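PDB 1DYS: endoglucanase from Humicola insolens, which hydrolyses internal beta-1,4-glucosidic linkages in cellulose and related beta-glucans as a family 6 glycoside hydrolase. Local coordinates for residues A[214-226]-A[262-276]. Sequence-based numbering, arbitrary orientation. Where two conformers were deposited one is given.
Sequences RGFSSNVSNYNPY and QFIIDQSRVALSGAR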
loop_
_atom_site.group_PDB
_atom_site.type_symbol
_atom_site.label_atom_id
_atom_site.label_comp_id
_atom_site.label_asym_id
_atom_site.label_seq_id
_atom_site.Cartn_x
_atom_site.Cartn_y
_atom_site.Cartn_z
ATOM N N ARG A 214 19.730 0.183 22.601
ATOM C CA ARG A 214 20.991 -0.573 22.560
ATOM C C ARG A 214 21.934 0.011 21.530
ATOM O O ARG A 214 23.159 -0.017 21.626
ATOM C CB ARG A 214 20.700 -2.048 22.253
ATOM C CG ARG A 214 21.913 -2.853 21.792
ATOM C CD ARG A 214 22.935 -3.001 22.918
ATOM N NE ARG A 214 24.015 -3.898 22.457
ATOM C CZ ARG A 214 25.049 -4.166 23.277
ATOM N NH1 ARG A 214 25.130 -3.622 24.489
ATOM N NH2 ARG A 214 26.009 -4.971 22.836
ATOM N N GLY A 215 21.354 0.557 20.458
ATOM C CA GLY A 215 22.101 1.082 19.368
ATOM C C GLY A 215 21.229 1.256 18.117
ATOM O O GLY A 215 20.181 1.878 18.235
ATOM N N PHE A 216 21.806 0.906 16.977
ATOM C CA PHE A 216 21.256 1.327 15.689
ATOM C C PHE A 216 21.101 0.212 14.664
ATOM O O PHE A 216 21.784 -0.795 14.832
ATOM C CB PHE A 216 22.199 2.402 15.040
ATOM C CG PHE A 216 22.564 3.453 16.084
ATOM C CD1 PHE A 216 21.631 4.396 16.450
ATOM C CD2 PHE A 216 23.793 3.391 16.746
ATOM C CE1 PHE A 216 21.893 5.326 17.444
ATOM C CE2 PHE A 216 24.053 4.327 17.727
ATOM C CZ PHE A 216 23.122 5.277 18.086
ATOM N N SER A 217 20.327 0.460 13.599
ATOM C CA SER A 217 20.298 -0.533 12.520
ATOM C C SER A 217 20.703 0.193 11.239
ATOM O O SER A 217 20.529 1.411 11.154
ATOM C CB SER A 217 18.922 -1.190 12.369
ATOM O OG SER A 217 17.872 -0.225 12.172
ATOM N N SER A 218 21.231 -0.552 10.265
ATOM C CA SER A 218 21.602 0.078 8.991
ATOM C C SER A 218 21.499 -0.937 7.865
ATOM O O SER A 218 21.455 -2.150 8.086
ATOM C CB SER A 218 22.999 0.679 9.079
ATOM O OG SER A 218 23.961 -0.368 9.078
ATOM N N ASN A 219 21.425 -0.382 6.648
ATOM C CA ASN A 219 21.315 -1.147 5.418
ATOM C C ASN A 219 19.960 -1.840 5.290
ATOM O O ASN A 219 19.861 -2.747 4.417
ATOM C CB ASN A 219 22.440 -2.194 5.275
ATOM C CG ASN A 219 22.856 -2.465 3.829
ATOM O OD1 ASN A 219 22.976 -1.474 3.108
ATOM N ND2 ASN A 219 23.066 -3.743 3.518
ATOM N N VAL A 220 18.976 -1.504 6.126
ATOM C CA VAL A 220 17.681 -2.185 6.031
ATOM C C VAL A 220 17.063 -1.833 4.685
ATOM O O VAL A 220 16.933 -0.704 4.246
ATOM C CB VAL A 220 16.736 -1.793 7.180
ATOM C CG1 VAL A 220 15.377 -2.457 6.912
ATOM C CG2 VAL A 220 17.375 -2.197 8.501
ATOM N N SER A 221 16.718 -2.871 3.927
ATOM C CA SER A 221 16.212 -2.815 2.583
ATOM C C SER A 221 17.234 -2.341 1.566
ATOM O O SER A 221 16.796 -2.172 0.434
ATOM C CB SER A 221 14.959 -1.940 2.424
ATOM O OG SER A 221 14.056 -2.246 3.502
ATOM N N ASN A 222 18.485 -2.185 1.959
ATOM C CA ASN A 222 19.497 -1.708 1.027
ATOM C C ASN A 222 20.345 -2.930 0.650
ATOM O O ASN A 222 19.947 -4.063 0.826
ATOM C CB ASN A 222 20.300 -0.498 1.495
ATOM C CG ASN A 222 20.589 0.438 0.355
ATOM O OD1 ASN A 222 21.458 0.146 -0.464
ATOM N ND2 ASN A 222 19.873 1.567 0.253
ATOM N N TYR A 223 21.405 -2.621 -0.087
ATOM C CA TYR A 223 22.215 -3.637 -0.739
ATOM C C TYR A 223 23.712 -3.464 -0.503
ATOM O O TYR A 223 24.496 -4.152 -1.192
ATOM C CB TYR A 223 21.944 -3.486 -2.245
ATOM C CG TYR A 223 20.495 -3.456 -2.682
ATOM C CD1 TYR A 223 19.768 -2.257 -2.715
ATOM C CD2 TYR A 223 19.846 -4.640 -3.027
ATOM C CE1 TYR A 223 18.436 -2.268 -3.093
ATOM C CE2 TYR A 223 18.514 -4.642 -3.424
ATOM C CZ TYR A 223 17.834 -3.446 -3.440
ATOM O OH TYR A 223 16.524 -3.412 -3.878
ATOM N N ASN A 224 24.097 -2.565 0.401
ATOM C CA ASN A 224 25.523 -2.344 0.644
ATOM C C ASN A 224 26.153 -3.582 1.281
ATOM O O ASN A 224 25.511 -4.362 1.963
ATOM C CB ASN A 224 25.703 -1.165 1.579
ATOM C CG ASN A 224 25.162 0.164 1.123
ATOM O OD1 ASN A 224 25.006 0.342 -0.079
ATOM N ND2 ASN A 224 24.915 1.095 2.048
ATOM N N PRO A 225 27.408 -3.842 0.918
ATOM C CA PRO A 225 28.129 -4.966 1.488
ATOM C C PRO A 225 28.545 -4.620 2.904
ATOM O O PRO A 225 28.771 -3.455 3.221
ATOM C CB PRO A 225 29.378 -5.106 0.582
ATOM C CG PRO A 225 29.563 -3.682 0.145
ATOM C CD PRO A 225 28.223 -2.951 0.116
ATOM N N TYR A 226 28.580 -5.639 3.752
ATOM C CA TYR A 226 29.030 -5.497 5.123
ATOM C C TYR A 226 30.515 -5.122 5.115
ATOM O O TYR A 226 30.908 -4.081 5.607
ATOM C CB TYR A 226 28.807 -6.779 5.929
ATOM C CG TYR A 226 29.381 -6.669 7.328
ATOM C CD1 TYR A 226 28.847 -5.794 8.255
ATOM C CD2 TYR A 226 30.456 -7.444 7.722
ATOM C CE1 TYR A 226 29.349 -5.659 9.535
ATOM C CE2 TYR A 226 30.973 -7.328 9.001
ATOM C CZ TYR A 226 30.427 -6.448 9.902
ATOM O OH TYR A 226 30.933 -6.311 11.164
ATOM N N GLN A 262 26.116 0.451 19.337
ATOM C CA GLN A 262 26.020 -0.867 18.752
ATOM C C GLN A 262 25.097 -1.029 17.551
ATOM O O GLN A 262 23.990 -0.543 17.609
ATOM C CB GLN A 262 25.658 -1.922 19.803
ATOM C CG GLN A 262 26.662 -1.929 20.964
ATOM C CD GLN A 262 28.089 -2.204 20.492
ATOM O OE1 GLN A 262 28.920 -1.311 20.516
ATOM N NE2 GLN A 262 28.378 -3.411 20.032
ATOM N N PHE A 263 25.566 -1.730 16.514
ATOM C CA PHE A 263 24.757 -1.862 15.303
ATOM C C PHE A 263 24.253 -3.273 15.040
ATOM O O PHE A 263 24.862 -4.261 15.405
ATOM C CB PHE A 263 25.610 -1.543 14.050
ATOM C CG PHE A 263 25.649 -0.088 13.709
ATOM C CD1 PHE A 263 26.301 0.803 14.552
ATOM C CD2 PHE A 263 24.957 0.459 12.640
ATOM C CE1 PHE A 263 26.319 2.145 14.304
ATOM C CE2 PHE A 263 24.995 1.799 12.363
ATOM C CZ PHE A 263 25.669 2.692 13.198
ATOM N N ILE A 264 23.161 -3.373 14.284
ATOM C CA ILE A 264 22.716 -4.615 13.665
ATOM C C ILE A 264 22.625 -4.236 12.175
ATOM O O ILE A 264 22.246 -3.112 11.926
ATOM C CB ILE A 264 21.477 -5.375 14.092
ATOM C CG1 ILE A 264 20.259 -4.435 14.131
ATOM C CG2 ILE A 264 21.745 -5.971 15.480
ATOM C CD1 ILE A 264 19.004 -5.035 14.717
ATOM N N ILE A 265 23.169 -5.055 11.270
ATOM C CA ILE A 265 23.282 -4.615 9.869
ATOM C C ILE A 265 22.614 -5.630 8.958
ATOM O O ILE A 265 22.857 -6.821 9.009
ATOM C CB ILE A 265 24.757 -4.535 9.412
ATOM C CG1 ILE A 265 25.441 -3.401 10.182
ATOM C CG2 ILE A 265 24.869 -4.226 7.914
ATOM C CD1 ILE A 265 26.823 -3.017 9.768
ATOM N N ASP A 266 21.683 -5.150 8.123
ATOM C CA ASP A 266 20.920 -6.040 7.249
ATOM C C ASP A 266 21.861 -6.513 6.131
ATOM O O ASP A 266 22.563 -5.668 5.561
ATOM C CB ASP A 266 19.807 -5.221 6.564
ATOM C CG ASP A 266 18.695 -6.062 5.955
ATOM O OD1 ASP A 266 18.702 -7.311 5.935
ATOM O OD2 ASP A 266 17.716 -5.434 5.434
ATOM N N GLN A 267 21.848 -7.815 5.862
ATOM C CA GLN A 267 22.532 -8.345 4.686
ATOM C C GLN A 267 21.545 -9.241 3.954
ATOM O O GLN A 267 21.926 -10.126 3.209
ATOM C CB GLN A 267 23.813 -9.156 4.988
ATOM C CG GLN A 267 24.971 -8.312 5.508
ATOM C CD GLN A 267 25.581 -7.446 4.410
ATOM O OE1 GLN A 267 26.470 -7.894 3.679
ATOM N NE2 GLN A 267 25.093 -6.239 4.303
ATOM N N SER A 268 20.221 -8.946 4.071
ATOM C CA SER A 268 19.218 -9.736 3.359
ATOM C C SER A 268 19.453 -9.727 1.863
ATOM O O SER A 268 19.213 -10.735 1.184
ATOM C CB SER A 268 17.810 -9.165 3.629
ATOM O OG SER A 268 17.795 -7.773 3.245
ATOM N N ARG A 269 19.920 -8.629 1.303
ATOM C CA ARG A 269 20.220 -8.533 -0.131
ATOM C C ARG A 269 21.515 -7.738 -0.273
ATOM O O ARG A 269 21.683 -6.738 0.415
ATOM C CB ARG A 269 19.127 -7.732 -0.865
ATOM C CG ARG A 269 17.753 -8.385 -0.773
ATOM C CD ARG A 269 16.670 -7.660 -1.556
ATOM N NE ARG A 269 16.444 -6.315 -0.973
ATOM C CZ ARG A 269 15.546 -5.489 -1.498
ATOM N NH1 ARG A 269 14.852 -5.812 -2.569
ATOM N NH2 ARG A 269 15.362 -4.271 -0.946
ATOM N N VAL A 270 22.459 -8.208 -1.081
ATOM C CA VAL A 270 23.709 -7.514 -1.332
ATOM C C VAL A 270 23.891 -7.364 -2.851
ATOM O O VAL A 270 23.815 -8.355 -3.565
ATOM C CB VAL A 270 24.899 -8.298 -0.731
ATOM C CG1 VAL A 270 26.189 -7.516 -1.007
ATOM C CG2 VAL A 270 24.790 -8.468 0.775
ATOM N N ALA A 271 24.121 -6.125 -3.267
ATOM C CA ALA A 271 24.363 -5.866 -4.683
ATOM C C ALA A 271 25.696 -6.490 -5.079
ATOM O O ALA A 271 26.685 -6.491 -4.333
ATOM C CB ALA A 271 24.430 -4.350 -4.875
ATOM N N LEU A 272 25.702 -7.034 -6.285
ATOM C CA LEU A 272 26.875 -7.614 -6.903
ATOM C C LEU A 272 27.469 -6.533 -7.806
ATOM O O LEU A 272 26.921 -5.425 -7.946
ATOM C CB LEU A 272 26.550 -8.861 -7.734
ATOM C CG LEU A 272 25.561 -9.844 -7.079
ATOM C CD1 LEU A 272 25.169 -10.991 -8.005
ATOM C CD2 LEU A 272 26.140 -10.426 -5.797
ATOM N N SER A 273 28.623 -6.893 -8.370
ATOM C CA SER A 273 29.367 -5.958 -9.202
ATOM C C SER A 273 28.516 -5.287 -10.264
ATOM O O SER A 273 27.861 -5.993 -11.073
ATOM C CB SER A 273 30.484 -6.671 -9.965
ATOM O OG SER A 273 30.907 -7.890 -9.401
ATOM N N GLY A 274 28.549 -3.967 -10.294
ATOM C CA GLY A 274 27.856 -3.210 -11.317
ATOM C C GLY A 274 26.367 -3.090 -11.246
ATOM O O GLY A 274 25.689 -2.601 -12.174
ATOM N N ALA A 275 25.796 -3.483 -10.109
ATOM C CA ALA A 275 24.332 -3.432 -10.009
ATOM C C ALA A 275 23.829 -2.008 -9.953
ATOM O O ALA A 275 22.685 -1.757 -10.351
ATOM C CB ALA A 275 23.843 -4.244 -8.821
ATOM N N ARG A 276 24.599 -1.084 -9.392
ATOM C CA ARG A 276 24.109 0.291 -9.309
ATOM C C ARG A 276 25.138 1.252 -9.893
ATOM O O ARG A 276 26.307 1.019 -9.661
ATOM C CB ARG A 276 23.982 0.635 -7.815
ATOM C CG ARG A 276 22.793 -0.058 -7.159
ATOM C CD ARG A 276 22.537 0.584 -5.812
ATOM N NE ARG A 276 23.424 0.042 -4.792
ATOM C CZ ARG A 276 23.176 0.218 -3.487
ATOM N NH1 ARG A 276 22.120 0.918 -3.099
ATOM N NH2 ARG A 276 24.035 -0.298 -2.619
HETATM O O HOH W 1 17.670 -5.582 1.468
HETATM O O HOH W 2 20.686 -5.996 2.954
HETATM O O HOH W 3 26.481 -2.127 -3.001
#
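The phenol end of Tyr223 overlaps one face of the Arg269 guanidinium at a tilt. Its CZ sits 3.5 Å above the centre of that group, with the two planes 36° apart. Arg269 NH2 donates to Ser221 O, 2.9 Å away, from above the carbonyl plane. Its NH1 pairs with Asp316, and the Tyr223 hydroxyl is bonded to the backbone of Val285. Arg276 approaches Tyr223 near its CB, which lies over one face of the Arg276 guanidinium, toward the rim. Arg276 NH1 meets a lone pair of Asn222 OD1 at 2.8 Å, and its NH2 reaches Asn224 OD1, also at 2.8 Å. Asn222 OD1 is gripped twice, since Tyr223 N donates to it as well. These two bonds hold the carbonyl end of the side chain of Asn222, which probably binds substrate.

Asn219 ND2 gives a nearly straight bond to Asp266 O (2.9 Å, 175°). Gln267 NE2 reaches the same oxygen from the opposite face and also donates to Asn224 O. Asp266 OD2 accepts from Ser221 N at 3.1 Å, on the anti side of the carboxylate; chi1 of -163° swings the group away from its own N. Its OD1 closes an Asx turn with Ser268 N.

Upstream, Phe216 CB rests over one face of the Phe263 ring, beside helix 243-255. Strands 215-218 and 262-266 pair in parallel there. Parallel strands followed by loops at their C-terminal ends, here with Asn222 on the first, are a feature of the distorted alpha/beta barrel of family 6 cellulases.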